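Local structure of HcgC (Methanococcus maripaludis S2, 5O4J) at residues K28-I33 / S55-S60; K206-T211 / L222-M227. The protein transfers a methyl group from S-adenosylmethionine to a carbon of a pyridinol, probably during biosynthesis of the iron-guanylylpyridinol cofactor of [Fe]-hydrogenase. All blocks are in the same frame, centred on the assembly; numbering follows the deposited sequence.

Contact 1 and contact 2 are separate steps along the chain: the first is complete before the second begins. Their centres lie 21 Å apart and their nearest atoms about 8 Å apart, so neither touches the other. Contact 1 pairs two helices beside the large sheet and borders the S-adenosyl-L-homocysteine site directly, the K29 side chain being about 3 Å from the ligand. Contact 2 has a looser relation to that site: the side chain of L225 comes within about 5 Å of that of L52, which binds the ligand. One is a largely apolar helix pairing, the other a junction of two short helices and the residues leading into the first, centred on the E224 carboxylate.

Contact 1 (K28-I33 / S55-S60); sequences KKANAI and SYIAYS
The Y56 ring and the methyl of A30 meet obliquely, neither squarely over a face nor in the ring plane. Two ring carbons carry this touch, A30 CB being 3.6 Å from Y56 CE2 and 3.8 Å from Y56 CD2. With Y56 CG anti to the backbone N (chi1 -178°), the end of the ring comes nearer to segment 28-33.

Deeper in the interface, I57 is the main apolar partner. Its CG1 lies 4.0 Å from A30 CA, and the backbones are closest here, with the CA atoms of A30 and I57 5.0 Å apart. The small A30 thus lets I57 and Y56 sit against the helix surface. The branches of I57 divide the work: CG2 meets I33 CD1 at 3.7 Å, while CD1 reaches K29 CB as well as the end of I33. The two isoleucines cross at about a right angle.

Beside this apolar patch, S60 supplies a polar link. One water donates to both A30 O and S60 OG, at 2.7 Å from each, while S60 OG itself donates to I57 O at 2.7 Å. The hydroxyl therefore accepts from the water and returns its own proton to its helix, which fixes its rotation.

Beyond the interface, the amine of K29 forms a salt bridge with E134 and hydrogen bonds with S175 O and T177 OG1, beside the bound S-adenosyl-L-homocysteine. The short axes run 9.1 Å apart and cross at -37°. Helix 18-37 also packs on strands 159-167 and 253-259, and helix 54-60 on strand 65-72. Helix 54-60 is the connection between parallel strands 42-48 and 65-72, a beta-alpha-beta crossover consistent with the Rossmann-like fold of this methyltransferase family.

Contact 2 (K206-T211 / L222-M227); sequences KYFEGT and LTELNM
E224 places CG anti to its carbonyl carbon (chi1 -74°) and runs extended beyond it, carrying its carboxylate across to K206 and T211. K206 bends at chi3 (-75°), which turns its end onto the same group, the two chains crossing at about a right angle. The oxygens are gripped differently. K206 NZ makes a salt bridge to E224 OE2 at 2.7 Å, approaching 52° out of the carboxylate plane; T211 OG1 donates to E224 OE1 at 2.8 Å, and OE1 receives it on its syn lone pair, the side of the other oxygen. The amine of K220 forms a second salt bridge to OE2.

The F208 ring lies between K206 and L225. K206 CG is 3.5 Å above one face and L225 CD2 4.2 Å above the other, both offset toward the rim. In the ring plane, E224 CB touches the edge, 3.9 Å from F208 CD1. L225 and F208 also rest on I18, which ties both short helices to the start of helix 18-37.

With an alanine here in place of E224, the K206 and K220 ammonium groups would probably lose their shared counter-charge and the T211 hydroxyl its acceptor. Two lysines on one oxygen and a hydroxyl donor on the other should favour an ionised carboxylate, which links helix 218-225 to helix 208-213 through T211 and to the loop before it through K206, with F208 and L225 adding apolar contact.

Contact 1 (K28-I33 / S55-S60)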
loop_
_atom_site.group_PDB
_atom_site.type_symbol
_atom_site.label_atom_id
_atom_site.label_comp_id
_atom_site.label_asym_id
_atom_site.label_seq_id
_atom_site.Cartn_x
_atom_site.Cartn_y
_atom_site.Cartn_z
ATOM N N LYS A 28 8.541 -25.511 -2.925
ATOM C CA LYS A 28 7.891 -25.483 -1.616
ATOM C C LYS A 28 6.643 -26.361 -1.585
ATOM O O LYS A 28 6.408 -27.079 -0.603
ATOM C CB LYS A 28 7.539 -24.050 -1.220
ATOM C CG LYS A 28 8.733 -23.267 -0.721
ATOM C CD LYS A 28 8.442 -21.791 -0.602
ATOM C CE LYS A 28 9.631 -21.097 0.080
ATOM N NZ LYS A 28 9.438 -19.652 0.308
ATOM N N LYS A 29 5.847 -26.346 -2.650
ATOM C CA LYS A 29 4.672 -27.213 -2.700
ATOM C C LYS A 29 5.078 -28.685 -2.717
ATOM O O LYS A 29 4.488 -29.512 -2.005
ATOM C CB LYS A 29 3.817 -26.870 -3.928
ATOM C CG LYS A 29 3.211 -25.469 -3.886
ATOM C CD LYS A 29 2.248 -25.229 -5.034
ATOM C CE LYS A 29 1.591 -23.862 -4.894
ATOM N NZ LYS A 29 0.540 -23.632 -5.934
ATOM N N ALA A 30 6.091 -29.031 -3.511
ATOM C CA ALA A 30 6.543 -30.417 -3.565
ATOM C C ALA A 30 7.068 -30.873 -2.213
ATOM O O ALA A 30 6.817 -32.008 -1.789
ATOM C CB ALA A 30 7.608 -30.581 -4.649
ATOM N N ASN A 31 7.828 -30.011 -1.529
ATOM C CA ASN A 31 8.357 -30.376 -0.225
ATOM C C ASN A 31 7.252 -30.499 0.821
ATOM O O ASN A 31 7.347 -31.344 1.719
ATOM C CB ASN A 31 9.420 -29.368 0.202
ATOM C CG ASN A 31 10.747 -29.614 -0.490
ATOM O OD1 ASN A 31 11.039 -30.742 -0.906
ATOM N ND2 ASN A 31 11.551 -28.569 -0.626
ATOM N N ALA A 32 6.204 -29.676 0.730
ATOM C CA ALA A 32 5.057 -29.830 1.623
ATOM C C ALA A 32 4.410 -31.201 1.454
ATOM O O ALA A 32 4.051 -31.863 2.440
ATOM C CB ALA A 32 4.033 -28.726 1.352
ATOM N N ILE A 33 4.243 -31.641 0.209
ATOM C CA ILE A 33 3.694 -32.969 -0.055
ATOM C C ILE A 33 4.630 -34.043 0.481
ATOM O O ILE A 33 4.199 -34.990 1.155
ATOM C CB ILE A 33 3.425 -33.136 -1.563
ATOM C CG1 ILE A 33 2.220 -32.286 -1.957
ATOM C CG2 ILE A 33 3.211 -34.608 -1.931
ATOM C CD1 ILE A 33 2.082 -32.047 -3.451
ATOM N N SER A 55 3.927 -30.516 -12.885
ATOM C CA SER A 55 5.043 -31.172 -13.556
ATOM C C SER A 55 6.152 -31.525 -12.566
ATOM O O SER A 55 6.629 -32.670 -12.523
ATOM C CB SER A 55 5.562 -30.272 -14.686
ATOM O OG SER A 55 6.677 -30.851 -15.321
ATOM N N TYR A 56 6.580 -30.550 -11.761
ATOM C CA TYR A 56 7.657 -30.816 -10.813
ATOM C C TYR A 56 7.183 -31.679 -9.652
ATOM O O TYR A 56 7.921 -32.549 -9.174
ATOM C CB TYR A 56 8.251 -29.519 -10.271
ATOM C CG TYR A 56 9.378 -29.848 -9.333
ATOM C CD1 TYR A 56 10.581 -30.331 -9.818
ATOM C CD2 TYR A 56 9.227 -29.732 -7.960
ATOM C CE1 TYR A 56 11.612 -30.672 -8.964
ATOM C CE2 TYR A 56 10.254 -30.069 -7.097
ATOM C CZ TYR A 56 11.445 -30.535 -7.604
ATOM O OH TYR A 56 12.476 -30.876 -6.754
ATOM N N ILE A 57 5.967 -31.449 -9.170
ATOM C CA ILE A 57 5.458 -32.268 -8.073
ATOM C C ILE A 57 5.439 -33.736 -8.480
ATOM O O ILE A 57 5.858 -34.618 -7.720
ATOM C CB ILE A 57 4.075 -31.768 -7.629
ATOM C CG1 ILE A 57 4.245 -30.477 -6.838
ATOM C CG2 ILE A 57 3.340 -32.823 -6.801
ATOM C CD1 ILE A 57 2.963 -29.748 -6.548
ATOM N N ALA A 58 4.954 -34.018 -9.689
ATOM C CA ALA A 58 4.972 -35.392 -10.181
ATOM C C ALA A 58 6.395 -35.933 -10.248
ATOM O O ALA A 58 6.651 -37.078 -9.854
ATOM C CB ALA A 58 4.308 -35.461 -11.555
ATOM N N TYR A 59 7.335 -35.131 -10.747
ATOM C CA TYR A 59 8.728 -35.563 -10.780
ATOM C C TYR A 59 9.234 -35.885 -9.376
ATOM O O TYR A 59 9.954 -36.869 -9.177
ATOM C CB TYR A 59 9.609 -34.499 -11.435
ATOM C CG TYR A 59 11.009 -34.995 -11.681
ATOM C CD1 TYR A 59 11.265 -35.827 -12.764
ATOM C CD2 TYR A 59 12.064 -34.659 -10.848
ATOM C CE1 TYR A 59 12.524 -36.307 -13.020
ATOM C CE2 TYR A 59 13.344 -35.140 -11.097
ATOM C CZ TYR A 59 13.562 -35.963 -12.188
ATOM O OH TYR A 59 14.820 -36.454 -12.457
ATOM N N SER A 60 8.884 -35.051 -8.394
ATOM C CA SER A 60 9.358 -35.250 -7.026
ATOM C C SER A 60 8.826 -36.535 -6.410
ATOM O O SER A 60 9.368 -36.989 -5.397
ATOM C CB SER A 60 8.968 -34.063 -6.138
ATOM O OG SER A 60 7.591 -34.088 -5.782
HETATM O O HOH W 1 6.410 -34.223 -3.325
#

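Contact 2 (K206-T211 / L222-M227)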
loop_
_atom_site.group_PDB
_atom_site.type_symbol
_atom_site.label_atom_id
_atom_site.label_comp_id
_atom_site.label_asym_id
_atom_site.label_seq_id
_atom_site.Cartn_x
_atom_site.Cartn_y
_atom_site.Cartn_z
ATOM N N LYS A 206 3.377 -10.523 -18.084
ATOM C CA LYS A 206 2.389 -10.612 -19.151
ATOM C C LYS A 206 1.460 -11.756 -18.786
ATOM O O LYS A 206 1.628 -12.420 -17.758
ATOM C CB LYS A 206 3.044 -10.835 -20.512
ATOM C CG LYS A 206 3.807 -12.155 -20.590
ATOM C CD LYS A 206 4.222 -12.499 -22.016
ATOM C CE LYS A 206 3.024 -12.996 -22.821
ATOM N NZ LYS A 206 3.338 -13.110 -24.260
ATOM N N TYR A 207 0.461 -11.981 -19.629
ATOM C CA TYR A 207 -0.519 -13.028 -19.369
ATOM C C TYR A 207 0.057 -14.364 -19.843
ATOM O O TYR A 207 -0.313 -14.913 -20.884
ATOM C CB TYR A 207 -1.835 -12.670 -20.045
ATOM C CG TYR A 207 -2.925 -13.686 -19.867
ATOM C CD1 TYR A 207 -3.285 -14.135 -18.604
ATOM C CD2 TYR A 207 -3.617 -14.179 -20.956
ATOM C CE1 TYR A 207 -4.299 -15.074 -18.443
ATOM C CE2 TYR A 207 -4.623 -15.116 -20.804
ATOM C CZ TYR A 207 -4.959 -15.554 -19.551
ATOM O OH TYR A 207 -5.966 -16.473 -19.408
ATOM N N PHE A 208 1.030 -14.865 -19.063
ATOM C CA PHE A 208 1.708 -16.113 -19.408
ATOM C C PHE A 208 0.718 -17.253 -19.565
ATOM O O PHE A 208 0.927 -18.176 -20.361
ATOM C CB PHE A 208 2.712 -16.511 -18.324
ATOM C CG PHE A 208 3.730 -15.464 -17.997
ATOM C CD1 PHE A 208 4.805 -15.223 -18.831
ATOM C CD2 PHE A 208 3.631 -14.751 -16.814
ATOM C CE1 PHE A 208 5.748 -14.264 -18.505
ATOM C CE2 PHE A 208 4.563 -13.795 -16.483
ATOM C CZ PHE A 208 5.620 -13.547 -17.324
ATOM N N GLU A 209 -0.322 -17.251 -18.745
ATOM C CA GLU A 209 -1.328 -18.299 -18.800
ATOM C C GLU A 209 -1.919 -18.428 -20.204
ATOM O O GLU A 209 -2.191 -19.541 -20.675
ATOM C CB GLU A 209 -2.393 -17.975 -17.757
ATOM C CG GLU A 209 -3.634 -18.815 -17.754
ATOM C CD GLU A 209 -4.657 -18.256 -16.785
ATOM O OE1 GLU A 209 -4.330 -18.164 -15.581
ATOM O OE2 GLU A 209 -5.763 -17.871 -17.231
ATOM N N GLY A 210 -2.110 -17.294 -20.890
ATOM C CA GLY A 210 -2.617 -17.330 -22.251
ATOM C C GLY A 210 -1.690 -18.057 -23.206
ATOM O O GLY A 210 -2.139 -18.767 -24.109
ATOM N N THR A 211 -0.378 -17.880 -23.032
ATOM C CA THR A 211 0.570 -18.592 -23.883
ATOM C C THR A 211 0.365 -20.098 -23.779
ATOM O O THR A 211 0.451 -20.817 -24.779
ATOM C CB THR A 211 1.996 -18.218 -23.488
ATOM O OG1 THR A 211 2.105 -16.789 -23.425
ATOM C CG2 THR A 211 2.990 -18.776 -24.480
ATOM N N LEU A 222 7.720 -21.346 -21.634
ATOM C CA LEU A 222 8.960 -21.540 -20.892
ATOM C C LEU A 222 9.991 -20.488 -21.269
ATOM O O LEU A 222 10.753 -20.029 -20.411
ATOM C CB LEU A 222 9.493 -22.948 -21.128
ATOM C CG LEU A 222 8.529 -24.050 -20.677
ATOM C CD1 LEU A 222 9.055 -25.418 -21.080
ATOM C CD2 LEU A 222 8.280 -23.989 -19.174
ATOM N N THR A 223 10.026 -20.089 -22.548
ATOM C CA THR A 223 10.909 -19.006 -22.970
ATOM C C THR A 223 10.537 -17.706 -22.283
ATOM O O THR A 223 11.413 -16.960 -21.824
ATOM C CB THR A 223 10.845 -18.824 -24.486
ATOM O OG1 THR A 223 11.317 -20.016 -25.119
ATOM C CG2 THR A 223 11.684 -17.620 -24.935
ATOM N N GLU A 224 9.236 -17.424 -22.196
ATOM C CA GLU A 224 8.783 -16.210 -21.536
ATOM C C GLU A 224 9.216 -16.177 -20.078
ATOM O O GLU A 224 9.483 -15.093 -19.544
ATOM C CB GLU A 224 7.269 -16.087 -21.673
ATOM C CG GLU A 224 6.887 -15.693 -23.084
ATOM C CD GLU A 224 5.409 -15.786 -23.362
ATOM O OE1 GLU A 224 4.675 -16.361 -22.529
ATOM O OE2 GLU A 224 4.989 -15.255 -24.417
ATOM N N LEU A 225 9.289 -17.337 -19.414
ATOM C CA LEU A 225 9.716 -17.356 -18.019
ATOM C C LEU A 225 11.206 -17.091 -17.875
ATOM O O LEU A 225 11.655 -16.716 -16.790
ATOM C CB LEU A 225 9.378 -18.702 -17.371
ATOM C CG LEU A 225 7.909 -19.138 -17.325
ATOM C CD1 LEU A 225 7.814 -20.434 -16.550
ATOM C CD2 LEU A 225 7.035 -18.071 -16.710
ATOM N N ASN A 226 11.974 -17.269 -18.948
ATOM C CA ASN A 226 13.428 -17.116 -18.918
ATOM C C ASN A 226 13.817 -15.650 -19.134
ATOM O O ASN A 226 14.552 -15.291 -20.054
ATOM C CB ASN A 226 14.056 -18.014 -19.979
ATOM C CG ASN A 226 15.550 -18.165 -19.808
ATOM O OD1 ASN A 226 16.074 -18.049 -18.704
ATOM N ND2 ASN A 226 16.244 -18.436 -20.910
ATOM N N MET A 227 13.273 -14.804 -18.271
ATOM C CA MET A 227 13.375 -13.356 -18.374
ATOM C C MET A 227 13.485 -12.798 -16.964
ATOM O O MET A 227 12.850 -13.315 -16.040
ATOM C CB MET A 227 12.152 -12.760 -19.090
ATOM C CG MET A 227 12.054 -11.241 -19.068
ATOM S SD MET A 227 13.506 -10.436 -19.772
ATOM C CE MET A 227 13.126 -8.710 -19.473
#